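Side-chain contacts in mutT/nudix family protein (Listeria innocua, PDB 3I9X), which probably works as a Nudix-family hydrolase, its substrate not established, and is represented here by the part of the longer protein that contains the Nudix domain: residues Y28-I33 with E83-R88; T150-L155 with D163-A168; P44-L49 with K167-I172. One frame throughout, in Å; residues are numbered along the deposited sequence.

The three contacts illustrate how a Nudix sheet is clothed on both faces. Interaction 1 sets strand 27-40 against helix 82-94, which carries the helical part of the Nudix signature and so probably lies beside the active site. Interactions 2 and 3 lie on the other face, both built on helix 161-177, with centres about 8 Å apart; interaction 1 is centred about 19 Å from the former and 18 Å from the latter. Strand 27-40 bridges the two sides: S30 and M32 turn to the Nudix helix, whereas I33 CG2 packs 3.8 Å from A168 CB. I48, on neighbouring strand 43-52, joins interactions 2 and 3, its CG2 lying 3.4 Å from A152 CB.

Interaction 1: residues Y28-I33 with E83-R88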
ATOM      1  N   TYR A  28     -10.418   5.867  -1.515  1.00 42.30           N
ATOM      2  CA  TYR A  28      -9.052   5.661  -1.145  1.00 41.42           C
ATOM      3  C   TYR A  28      -8.758   6.669  -0.073  1.00 41.45           C
ATOM      4  O   TYR A  28      -8.937   7.863  -0.308  1.00 41.53           O
ATOM      5  CB  TYR A  28      -8.183   5.956  -2.379  1.00 41.00           C
ATOM      6  CG  TYR A  28      -6.717   5.678  -2.256  1.00 38.58           C
ATOM      7  CD1 TYR A  28      -6.235   4.549  -1.565  1.00 36.10           C
ATOM      8  CD2 TYR A  28      -5.788   6.479  -2.923  1.00 35.37           C
ATOM      9  CE1 TYR A  28      -4.888   4.281  -1.511  1.00 34.70           C
ATOM     10  CE2 TYR A  28      -4.441   6.211  -2.870  1.00 37.25           C
ATOM     11  CZ  TYR A  28      -3.978   5.109  -2.174  1.00 35.18           C
ATOM     12  OH  TYR A  28      -2.601   4.853  -2.132  1.00 33.68           O
ATOM     13  N   THR A  29      -8.248   6.202   1.072  1.00 40.38           N
ATOM     14  CA  THR A  29      -7.854   7.088   2.163  1.00 40.17           C
ATOM     15  C   THR A  29      -6.370   6.983   2.548  1.00 40.35           C
ATOM     16  O   THR A  29      -5.699   5.994   2.269  1.00 40.04           O
ATOM     17  CB  THR A  29      -8.703   6.864   3.426  1.00 39.64           C
ATOM     18  OG1 THR A  29      -8.458   5.556   3.916  1.00 38.71           O
ATOM     19  CG2 THR A  29     -10.190   6.974   3.119  1.00 38.05           C
ATOM     20  N   SER A  30      -5.881   8.072   3.126  1.00 40.08           N
ATOM     21  CA  SER A  30      -4.554   8.198   3.684  1.00 40.84           C
ATOM     22  C   SER A  30      -4.730   8.362   5.189  1.00 40.16           C
ATOM     23  O   SER A  30      -5.264   9.376   5.634  1.00 40.20           O
ATOM     24  CB  SER A  30      -3.914   9.444   3.116  1.00 41.03           C
ATOM     25  OG  SER A  30      -2.519   9.396   3.246  1.00 44.82           O
ATOM     26  N   ASP A  31      -4.389   7.334   5.957  1.00 39.36           N
ATOM     27  CA  ASP A  31      -4.555   7.350   7.427  1.00 38.31           C
ATOM     28  C   ASP A  31      -3.206   7.364   8.138  1.00 38.59           C
ATOM     29  O   ASP A  31      -2.268   6.666   7.731  1.00 35.27           O
ATOM     30  CB  ASP A  31      -5.403   6.143   7.844  1.00 38.00           C
ATOM     31  CG  ASP A  31      -6.834   6.252   7.335  1.00 38.70           C
ATOM     32  OD1 ASP A  31      -7.447   7.317   7.598  1.00 35.19           O
ATOM     33  OD2 ASP A  31      -7.329   5.320   6.645  1.00 37.23           O
ATOM     34  N   MET A  32      -3.138   8.152   9.212  1.00 38.14           N
ATOM     35  CA  MET A  32      -1.893   8.508   9.878  1.00 39.70           C
ATOM     36  C   MET A  32      -1.842   8.088  11.344  1.00 39.10           C
ATOM     37  O   MET A  32      -2.615   8.571  12.170  1.00 39.25           O
ATOM     38  CB  MET A  32      -1.695  10.016   9.834  1.00 40.11           C
ATOM     39  CG  MET A  32      -1.870  10.638   8.390  1.00 46.69           C
ATOM     40  SD  MET A  32      -1.270  12.382   8.263  1.00 51.04           S
ATOM     41  CE  MET A  32      -0.083  12.187   9.663  1.00 41.84           C
ATOM     42  N   ILE A  33      -0.922   7.201  11.665  1.00 38.54           N
ATOM     43  CA  ILE A  33      -0.571   6.918  13.051  1.00 38.28           C
ATOM     44  C   ILE A  33       0.421   8.002  13.467  1.00 38.42           C
ATOM     45  O   ILE A  33       1.598   7.996  13.064  1.00 38.20           O
ATOM     46  CB  ILE A  33       0.017   5.561  13.169  1.00 38.04           C
ATOM     47  CG1 ILE A  33      -1.044   4.527  12.798  1.00 42.16           C
ATOM     48  CG2 ILE A  33       0.534   5.276  14.533  1.00 38.13           C
ATOM     49  CD1 ILE A  33      -2.031   4.385  13.836  1.00 46.18           C
ATOM     50  N   GLU A  83       0.451   9.779  -0.169  1.00 46.86           N
ATOM     51  CA  GLU A  83       1.529  10.540   0.463  1.00 49.29           C
ATOM     52  C   GLU A  83       1.273  12.035   0.483  1.00 50.21           C
ATOM     53  O   GLU A  83       1.458  12.685   1.515  1.00 50.16           O
ATOM     54  CB  GLU A  83       2.832  10.291  -0.271  1.00 50.58           C
ATOM     55  CG  GLU A  83       4.037  11.011   0.353  1.00 56.11           C
ATOM     56  CD  GLU A  83       5.390  10.377  -0.008  1.00 62.47           C
ATOM     57  OE1 GLU A  83       5.957   9.664   0.856  1.00 67.24           O
ATOM     58  OE2 GLU A  83       5.891  10.600  -1.144  1.00 67.31           O
ATOM     59  N   GLN A  84       0.830  12.580  -0.650  1.00 51.45           N
ATOM     60  CA  GLN A  84       0.524  13.994  -0.718  1.00 52.11           C
ATOM     61  C   GLN A  84      -0.626  14.296   0.204  1.00 51.74           C
ATOM     62  O   GLN A  84      -0.566  15.253   0.957  1.00 52.11           O
ATOM     63  CB  GLN A  84       0.262  14.457  -2.165  1.00 52.61           C
ATOM     64  CG  GLN A  84       1.553  14.835  -2.896  1.00 54.28           C
ATOM     65  CD  GLN A  84       1.558  14.545  -4.409  1.00 57.38           C
ATOM     66  OE1 GLN A  84       0.516  14.301  -5.033  1.00 57.75           O
ATOM     67  NE2 GLN A  84       2.761  14.564  -4.995  1.00 58.49           N
ATOM     68  N   ALA A  85      -1.654  13.455   0.190  1.00 51.54           N
ATOM     69  CA  ALA A  85      -2.777  13.630   1.086  1.00 51.45           C
ATOM     70  C   ALA A  85      -2.396  13.528   2.591  1.00 52.20           C
ATOM     71  O   ALA A  85      -2.960  14.255   3.423  1.00 52.21           O
ATOM     72  CB  ALA A  85      -3.870  12.654   0.756  1.00 50.42           C
ATOM     73  N   ALA A  86      -1.477  12.627   2.930  1.00 52.32           N
ATOM     74  CA  ALA A  86      -0.993  12.510   4.304  1.00 53.10           C
ATOM     75  C   ALA A  86      -0.168  13.736   4.714  1.00 54.00           C
ATOM     76  O   ALA A  86      -0.270  14.178   5.842  1.00 52.90           O
ATOM     77  CB  ALA A  86      -0.157  11.221   4.498  1.00 52.38           C
ATOM     78  N   GLU A  87       0.660  14.253   3.806  1.00 55.46           N
ATOM     79  CA  GLU A  87       1.463  15.444   4.098  1.00 57.39           C
ATOM     80  C   GLU A  87       0.581  16.639   4.378  1.00 57.93           C
ATOM     81  O   GLU A  87       0.853  17.392   5.319  1.00 57.58           O
ATOM     82  CB  GLU A  87       2.454  15.767   2.972  1.00 57.85           C
ATOM     83  CG  GLU A  87       3.873  15.386   3.310  1.00 60.71           C
ATOM     84  CD  GLU A  87       4.658  14.844   2.135  1.00 64.96           C
ATOM     85  OE1 GLU A  87       5.505  13.959   2.397  1.00 67.49           O
ATOM     86  OE2 GLU A  87       4.440  15.286   0.969  1.00 69.48           O
ATOM     87  N   ARG A  88      -0.470  16.785   3.573  1.00 59.09           N
ATOM     88  CA  ARG A  88      -1.486  17.817   3.792  1.00 60.28           C
ATOM     89  C   ARG A  88      -2.203  17.612   5.118  1.00 61.01           C
ATOM     90  O   ARG A  88      -2.319  18.572   5.893  1.00 60.77           O
ATOM     91  CB  ARG A  88      -2.552  17.895   2.657  1.00 60.24           C
ATOM     92  CG  ARG A  88      -3.713  18.862   3.033  1.00 61.60           C
ATOM     93  CD  ARG A  88      -4.883  18.948   2.068  1.00 65.04           C
ATOM     94  NE  ARG A  88      -5.630  17.691   1.972  1.00 67.20           N
ATOM     95  CZ  ARG A  88      -5.518  16.826   0.971  1.00 65.84           C
ATOM     96  NH1 ARG A  88      -4.697  17.077  -0.027  1.00 66.41           N
ATOM     97  NH2 ARG A  88      -6.222  15.705   0.981  1.00 66.08           N
TER
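A86 meets S30 and M32 together, and this trio supplies most of the buried surface between strand 28-33 and helix 83-88. The methyl of A86 sits close to the serine hydroxyl, with OG of S30 3.2 Å from CB of A86. With OG swung anti to the backbone N (chi1 -160°), the serine reaches the first turn of the helix and donates a hydrogen bond to the carbonyl of A82. Its CB meanwhile rests against the methyl of A85, 4.0 Å from CB of A85. Two residues farther along the strand, M32 uses its sulfur: SD lies 3.2 Å from O of A86 and 4.1 Å from CB of A86, so the thioether flanks both the backbone and the methyl of one residue.

Small side chains on the helix let the axes of segments 28-33 and 83-88 approach to 7.7 Å, crossing at -47°. The helix belongs to the Nudix box, the loop-helix-loop signature of the family, and a salt bridge from R88 to E80 ties it to the preceding loop. L101 adds cover beside M32 and A86, while F123 packs on S30. The chemistry implies that small methyls, a serine hydroxyl and a thioether sulfur beside a backbone carbonyl bring the helix close to the strand, with no hydrogen bond between the two segments, while the serine's bond to A82 adds a polar anchor at the beginning of that helix.

Interaction 2: residues T150-L155 with D163-A168; sequences TEALEL and DMLKKA
L153 and L165 run past each other in opposite directions where the short helix 149-152 and its following turn meet helix 161-177 of the Nudix alpha/beta/alpha sandwich. The overlap is between a branch and a stem: the CD2 methyl of L153 lies 3.9 Å from CB of L165. What carries that methyl across is the leucine's first torsion, which places CG anti to the carbonyl carbon (chi1 -69°), since the CA–CB bond does not itself aim at the long helix. L165, by contrast, leaves its helix in the direction of segment 150-155. Its CD1 methyl runs alongside L153 and stands 4.0 Å from CB of A152, so the leucine rests on A152 near the C-terminal end of the short helix.

Below this layer the sheet supplies the floor: I48 touches both A152 and L165, and F147 and L50 pack on A152. The type I turn that begins with the contacting pair, A152 and L153, runs to L155 and has a backbone bond from L155 N to A152 O. Toward the outside, the burial thins and K166 contributes its aliphatic portion rather than its charge. Its chain lies at a slant to that of L153, and the same CD2 methyl of L153 that rests on L165 comes 3.7 Å from CG of K166.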
ATOM      1  N   THR A 150      -0.580   1.893  24.967  1.00 48.40           N
ATOM      2  CA  THR A 150      -1.237   0.750  25.603  1.00 49.07           C
ATOM      3  C   THR A 150      -2.692   1.067  26.004  1.00 48.43           C
ATOM      4  O   THR A 150      -3.546   0.218  25.857  1.00 49.37           O
ATOM      5  CB  THR A 150      -0.427   0.194  26.790  1.00 50.11           C
ATOM      6  OG1 THR A 150      -0.357   1.178  27.825  1.00 52.04           O
ATOM      7  CG2 THR A 150       0.983  -0.217  26.337  1.00 50.58           C
ATOM      8  N   GLU A 151      -2.958   2.287  26.463  1.00 48.10           N
ATOM      9  CA  GLU A 151      -4.319   2.791  26.710  1.00 47.78           C
ATOM     10  C   GLU A 151      -5.133   2.971  25.400  1.00 47.13           C
ATOM     11  O   GLU A 151      -6.332   2.619  25.342  1.00 47.09           O
ATOM     12  CB  GLU A 151      -4.240   4.123  27.468  1.00 48.21           C
ATOM     13  CG  GLU A 151      -5.593   4.684  27.969  1.00 52.04           C
ATOM     14  CD  GLU A 151      -5.496   6.051  28.670  1.00 54.43           C
ATOM     15  OE1 GLU A 151      -6.534   6.791  28.701  1.00 55.38           O
ATOM     16  OE2 GLU A 151      -4.398   6.374  29.196  1.00 56.59           O
ATOM     17  N   ALA A 152      -4.481   3.491  24.356  1.00 44.52           N
ATOM     18  CA  ALA A 152      -5.140   3.673  23.057  1.00 43.92           C
ATOM     19  C   ALA A 152      -5.633   2.347  22.518  1.00 43.22           C
ATOM     20  O   ALA A 152      -6.719   2.269  21.945  1.00 42.72           O
ATOM     21  CB  ALA A 152      -4.233   4.362  22.052  1.00 41.47           C
ATOM     22  N   LEU A 153      -4.859   1.297  22.716  1.00 43.70           N
ATOM     23  CA  LEU A 153      -5.280  -0.026  22.268  1.00 45.58           C
ATOM     24  C   LEU A 153      -6.570  -0.555  22.945  1.00 46.75           C
ATOM     25  O   LEU A 153      -7.148  -1.534  22.464  1.00 46.88           O
ATOM     26  CB  LEU A 153      -4.168  -1.064  22.469  1.00 45.87           C
ATOM     27  CG  LEU A 153      -2.926  -0.928  21.570  1.00 47.02           C
ATOM     28  CD1 LEU A 153      -1.825  -1.906  22.041  1.00 47.81           C
ATOM     29  CD2 LEU A 153      -3.279  -1.167  20.094  1.00 44.36           C
ATOM     30  N   GLU A 154      -7.015   0.071  24.035  1.00 47.62           N
ATOM     31  CA  GLU A 154      -8.203  -0.407  24.738  1.00 49.15           C
ATOM     32  C   GLU A 154      -9.413   0.458  24.505  1.00 47.98           C
ATOM     33  O   GLU A 154     -10.489   0.145  24.993  1.00 49.09           O
ATOM     34  CB  GLU A 154      -7.924  -0.467  26.242  1.00 50.86           C
ATOM     35  CG  GLU A 154      -6.678  -1.278  26.575  1.00 55.97           C
ATOM     36  CD  GLU A 154      -6.952  -2.284  27.664  1.00 65.41           C
ATOM     37  OE1 GLU A 154      -7.982  -3.011  27.527  1.00 71.71           O
ATOM     38  OE2 GLU A 154      -6.153  -2.349  28.638  1.00 69.25           O
ATOM     39  N   LEU A 155      -9.224   1.577  23.808  1.00 45.87           N
ATOM     40  CA  LEU A 155     -10.312   2.443  23.440  1.00 44.15           C
ATOM     41  C   LEU A 155     -11.312   1.761  22.479  1.00 42.94           C
ATOM     42  O   LEU A 155     -10.969   0.803  21.760  1.00 43.43           O
ATOM     43  CB  LEU A 155      -9.768   3.752  22.796  1.00 43.38           C
ATOM     44  CG  LEU A 155      -9.008   4.755  23.682  1.00 42.62           C
ATOM     45  CD1 LEU A 155      -8.407   5.867  22.786  1.00 37.37           C
ATOM     46  CD2 LEU A 155      -9.903   5.392  24.818  1.00 42.46           C
ATOM     47  N   ASP A 163      -6.566  -2.626  14.367  1.00 44.57           N
ATOM     48  CA  ASP A 163      -5.603  -3.370  13.560  1.00 45.20           C
ATOM     49  C   ASP A 163      -4.476  -2.476  13.069  1.00 44.44           C
ATOM     50  O   ASP A 163      -3.303  -2.870  13.133  1.00 44.91           O
ATOM     51  CB  ASP A 163      -6.291  -4.033  12.375  1.00 46.58           C
ATOM     52  CG  ASP A 163      -7.185  -5.162  12.815  1.00 50.86           C
ATOM     53  OD1 ASP A 163      -6.847  -5.787  13.861  1.00 61.50           O
ATOM     54  OD2 ASP A 163      -8.219  -5.422  12.156  1.00 54.93           O
ATOM     55  N   MET A 164      -4.826  -1.280  12.598  1.00 42.65           N
ATOM     56  CA  MET A 164      -3.831  -0.286  12.213  1.00 41.22           C
ATOM     57  C   MET A 164      -2.879   0.019  13.402  1.00 40.81           C
ATOM     58  O   MET A 164      -1.668   0.018  13.231  1.00 39.05           O
ATOM     59  CB  MET A 164      -4.452   1.015  11.720  1.00 40.45           C
ATOM     60  CG  MET A 164      -5.058   1.071  10.285  1.00 40.76           C
ATOM     61  SD  MET A 164      -5.387   2.796   9.810  1.00 31.29           S
ATOM     62  CE  MET A 164      -4.359   3.405  10.915  1.00 31.77           C
ATOM     63  N   LEU A 165      -3.412   0.263  14.597  1.00 40.71           N
ATOM     64  CA  LEU A 165      -2.560   0.644  15.704  1.00 41.53           C
ATOM     65  C   LEU A 165      -1.661  -0.491  16.148  1.00 42.45           C
ATOM     66  O   LEU A 165      -0.533  -0.228  16.534  1.00 41.89           O
ATOM     67  CB  LEU A 165      -3.291   1.166  16.945  1.00 40.56           C
ATOM     68  CG  LEU A 165      -4.272   2.330  16.934  1.00 43.94           C
ATOM     69  CD1 LEU A 165      -4.382   2.866  18.379  1.00 44.85           C
ATOM     70  CD2 LEU A 165      -3.991   3.429  15.947  1.00 40.04           C
ATOM     71  N   LYS A 166      -2.170  -1.728  16.155  1.00 44.22           N
ATOM     72  CA  LYS A 166      -1.366  -2.886  16.534  1.00 45.82           C
ATOM     73  C   LYS A 166      -0.235  -3.126  15.546  1.00 45.58           C
ATOM     74  O   LYS A 166       0.888  -3.385  15.975  1.00 46.69           O
ATOM     75  CB  LYS A 166      -2.224  -4.158  16.653  1.00 47.65           C
ATOM     76  CG  LYS A 166      -3.155  -4.171  17.853  1.00 50.94           C
ATOM     77  CD  LYS A 166      -4.056  -5.412  17.860  1.00 56.65           C
ATOM     78  CE  LYS A 166      -4.296  -5.918  19.283  1.00 61.82           C
ATOM     79  NZ  LYS A 166      -5.214  -7.124  19.315  1.00 65.13           N
ATOM     80  N   LYS A 167      -0.495  -3.025  14.236  1.00 44.99           N
ATOM     81  CA  LYS A 167       0.595  -3.166  13.258  1.00 44.81           C
ATOM     82  C   LYS A 167       1.610  -1.968  13.300  1.00 45.43           C
ATOM     83  O   LYS A 167       2.812  -2.137  13.026  1.00 44.87           O
ATOM     84  CB  LYS A 167       0.062  -3.398  11.850  1.00 44.51           C
ATOM     85  N   ALA A 168       1.143  -0.778  13.666  1.00 44.89           N
ATOM     86  CA  ALA A 168       2.050   0.375  13.748  1.00 45.43           C
ATOM     87  C   ALA A 168       2.902   0.226  14.990  1.00 45.67           C
ATOM     88  O   ALA A 168       4.099   0.343  14.923  1.00 44.78           O
ATOM     89  CB  ALA A 168       1.314   1.683  13.760  1.00 43.67           C
TER

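Interaction 3: residues P44-L49 with K167-I172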
ATOM      1  N   PRO A  44       9.743   7.341  29.606  1.00 56.73           N
ATOM      2  CA  PRO A  44       9.450   7.697  28.202  1.00 54.51           C
ATOM      3  C   PRO A  44       8.521   6.694  27.548  1.00 51.68           C
ATOM      4  O   PRO A  44       8.864   5.523  27.408  1.00 50.68           O
ATOM      5  CB  PRO A  44      10.816   7.710  27.509  1.00 55.16           C
ATOM      6  CG  PRO A  44      11.816   7.082  28.496  1.00 56.68           C
ATOM      7  CD  PRO A  44      11.180   7.105  29.863  1.00 56.72           C
ATOM      8  N   THR A  45       7.337   7.166  27.159  1.00 48.64           N
ATOM      9  CA  THR A  45       6.295   6.280  26.644  1.00 45.88           C
ATOM     10  C   THR A  45       5.741   6.785  25.293  1.00 43.70           C
ATOM     11  O   THR A  45       5.530   7.990  25.082  1.00 42.59           O
ATOM     12  CB  THR A  45       5.158   6.106  27.706  1.00 46.53           C
ATOM     13  OG1 THR A  45       5.737   5.623  28.927  1.00 49.07           O
ATOM     14  CG2 THR A  45       4.047   5.117  27.231  1.00 41.80           C
ATOM     15  N   LEU A  46       5.537   5.835  24.392  1.00 41.76           N
ATOM     16  CA  LEU A  46       4.999   6.096  23.061  1.00 40.90           C
ATOM     17  C   LEU A  46       3.561   6.514  23.238  1.00 39.55           C
ATOM     18  O   LEU A  46       2.810   5.812  23.893  1.00 37.63           O
ATOM     19  CB  LEU A  46       5.062   4.826  22.213  1.00 40.55           C
ATOM     20  CG  LEU A  46       4.776   5.050  20.714  1.00 42.82           C
ATOM     21  CD1 LEU A  46       5.988   5.744  20.067  1.00 38.72           C
ATOM     22  CD2 LEU A  46       4.460   3.734  19.989  1.00 41.61           C
ATOM     23  N   HIS A  47       3.215   7.685  22.716  1.00 39.41           N
ATOM     24  CA  HIS A  47       1.829   8.177  22.701  1.00 38.78           C
ATOM     25  C   HIS A  47       1.309   8.340  21.281  1.00 38.69           C
ATOM     26  O   HIS A  47       2.087   8.631  20.353  1.00 38.70           O
ATOM     27  CB  HIS A  47       1.740   9.548  23.380  1.00 39.11           C
ATOM     28  CG  HIS A  47       1.851   9.511  24.870  1.00 40.95           C
ATOM     29  ND1 HIS A  47       2.928   8.948  25.525  1.00 43.52           N
ATOM     30  CD2 HIS A  47       1.009   9.961  25.838  1.00 44.87           C
ATOM     31  CE1 HIS A  47       2.746   9.066  26.831  1.00 46.64           C
ATOM     32  NE2 HIS A  47       1.594   9.681  27.050  1.00 46.11           N
ATOM     33  N   ILE A  48      -0.022   8.254  21.125  1.00 36.89           N
ATOM     34  CA  ILE A  48      -0.688   8.441  19.848  1.00 35.79           C
ATOM     35  C   ILE A  48      -1.808   9.489  19.909  1.00 35.95           C
ATOM     36  O   ILE A  48      -2.558   9.549  20.900  1.00 34.40           O
ATOM     37  CB  ILE A  48      -1.188   7.088  19.308  1.00 35.63           C
ATOM     38  CG1 ILE A  48      -1.861   7.270  17.977  1.00 34.34           C
ATOM     39  CG2 ILE A  48      -2.153   6.369  20.315  1.00 37.34           C
ATOM     40  CD1 ILE A  48      -2.166   5.982  17.237  1.00 32.83           C
ATOM     41  N   LEU A  49      -1.894  10.339  18.871  1.00 34.39           N
ATOM     42  CA  LEU A  49      -3.008  11.266  18.709  1.00 34.98           C
ATOM     43  C   LEU A  49      -4.221  10.610  18.029  1.00 36.13           C
ATOM     44  O   LEU A  49      -4.145  10.081  16.911  1.00 36.43           O
ATOM     45  CB  LEU A  49      -2.634  12.493  17.894  1.00 33.67           C
ATOM     46  CG  LEU A  49      -3.602  13.664  18.058  1.00 36.98           C
ATOM     47  CD1 LEU A  49      -3.387  14.426  19.390  1.00 37.96           C
ATOM     48  CD2 LEU A  49      -3.516  14.698  16.877  1.00 39.03           C
ATOM     49  N   LYS A 167      -0.495  -3.025  14.236  1.00 44.99           N
ATOM     50  CA  LYS A 167       0.595  -3.166  13.258  1.00 44.81           C
ATOM     51  C   LYS A 167       1.610  -1.968  13.300  1.00 45.43           C
ATOM     52  O   LYS A 167       2.812  -2.137  13.026  1.00 44.87           O
ATOM     53  CB  LYS A 167       0.062  -3.398  11.850  1.00 44.51           C
ATOM     54  N   ALA A 168       1.143  -0.778  13.666  1.00 44.89           N
ATOM     55  CA  ALA A 168       2.050   0.375  13.748  1.00 45.43           C
ATOM     56  C   ALA A 168       2.902   0.226  14.990  1.00 45.67           C
ATOM     57  O   ALA A 168       4.099   0.343  14.923  1.00 44.78           O
ATOM     58  CB  ALA A 168       1.314   1.683  13.760  1.00 43.67           C
ATOM     59  N   PHE A 169       2.265  -0.024  16.116  1.00 46.96           N
ATOM     60  CA  PHE A 169       2.967  -0.189  17.366  1.00 48.89           C
ATOM     61  C   PHE A 169       4.095  -1.194  17.152  1.00 49.79           C
ATOM     62  O   PHE A 169       5.257  -0.931  17.489  1.00 50.09           O
ATOM     63  CB  PHE A 169       1.981  -0.671  18.420  1.00 49.37           C
ATOM     64  CG  PHE A 169       2.478  -0.629  19.843  1.00 52.92           C
ATOM     65  CD1 PHE A 169       3.335   0.373  20.304  1.00 57.08           C
ATOM     66  CD2 PHE A 169       2.035  -1.579  20.752  1.00 56.54           C
ATOM     67  CE1 PHE A 169       3.732   0.427  21.657  1.00 57.62           C
ATOM     68  CE2 PHE A 169       2.453  -1.550  22.095  1.00 59.40           C
ATOM     69  CZ  PHE A 169       3.297  -0.528  22.541  1.00 59.57           C
ATOM     70  N   SER A 170       3.763  -2.313  16.537  1.00 51.09           N
ATOM     71  CA  SER A 170       4.718  -3.390  16.309  1.00 52.40           C
ATOM     72  C   SER A 170       5.893  -2.942  15.439  1.00 51.97           C
ATOM     73  O   SER A 170       7.052  -3.178  15.802  1.00 52.23           O
ATOM     74  CB  SER A 170       4.001  -4.580  15.657  1.00 53.20           C
ATOM     75  OG  SER A 170       4.922  -5.587  15.302  1.00 56.67           O
ATOM     76  N   ALA A 171       5.603  -2.288  14.319  1.00 50.62           N
ATOM     77  CA  ALA A 171       6.658  -1.744  13.446  1.00 50.40           C
ATOM     78  C   ALA A 171       7.517  -0.649  14.094  1.00 49.72           C
ATOM     79  O   ALA A 171       8.729  -0.575  13.843  1.00 48.67           O
ATOM     80  CB  ALA A 171       6.079  -1.221  12.173  1.00 49.89           C
ATOM     81  N   ILE A 172       6.888   0.211  14.897  1.00 49.35           N
ATOM     82  CA  ILE A 172       7.600   1.340  15.520  1.00 48.86           C
ATOM     83  C   ILE A 172       8.532   0.794  16.609  1.00 50.38           C
ATOM     84  O   ILE A 172       9.697   1.155  16.668  1.00 50.29           O
ATOM     85  CB  ILE A 172       6.640   2.396  16.104  1.00 47.47           C
ATOM     86  CG1 ILE A 172       6.003   3.193  14.966  1.00 47.95           C
ATOM     87  CG2 ILE A 172       7.372   3.329  17.097  1.00 44.87           C
ATOM     88  CD1 ILE A 172       4.763   4.036  15.364  1.00 47.10           C
TER
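The carbonyl oxygen of T45 receives the ring nitrogen of H47, in a bond of 2.8 Å from H47 ND1 to T45 O. The N-H points fairly straight at the oxygen, at 151°, and the oxygen lies nearly in the imidazole plane. Seen from the acceptor the geometry is less regular, for the donor stands 62° above the carbonyl plane of T45. This bond spans a single intervening residue along the strand and helps to fix the rotation of the histidine ring. The histidine side chain touches K38, L146 and P148, and takes no part in the meeting with helix 167-172.

That meeting belongs to L46, the residue between the bonded pair, whose side chain leaves the strand toward the helix. CD2 comes to the edge of the phenylalanine, close to the ring plane, 3.6 Å from CD1 of F169 and 3.8 Å from CE1 of F169. The leucine and phenylalanine side chains slide past each other in opposite senses. Together with CD1, the same CD2 methyl of L46 also meets CG2 of I172 on the next helical turn, each 4.1 Å from it; CG2 is the branch of the isoleucine set anti to its backbone N. F169 likewise has its ring carbon CG anti to the backbone N (chi1 -168°), a torsion that carries the ring over to the leucine.

The contact therefore joins strand 43-52 to the middle of helix 161-177 by apolar packing alone. M149 of the short helix 149-152 touches both L46 and F169, while I48 continues the same face of the strand inward, to A152 of that helix and I33 of strand 27-40.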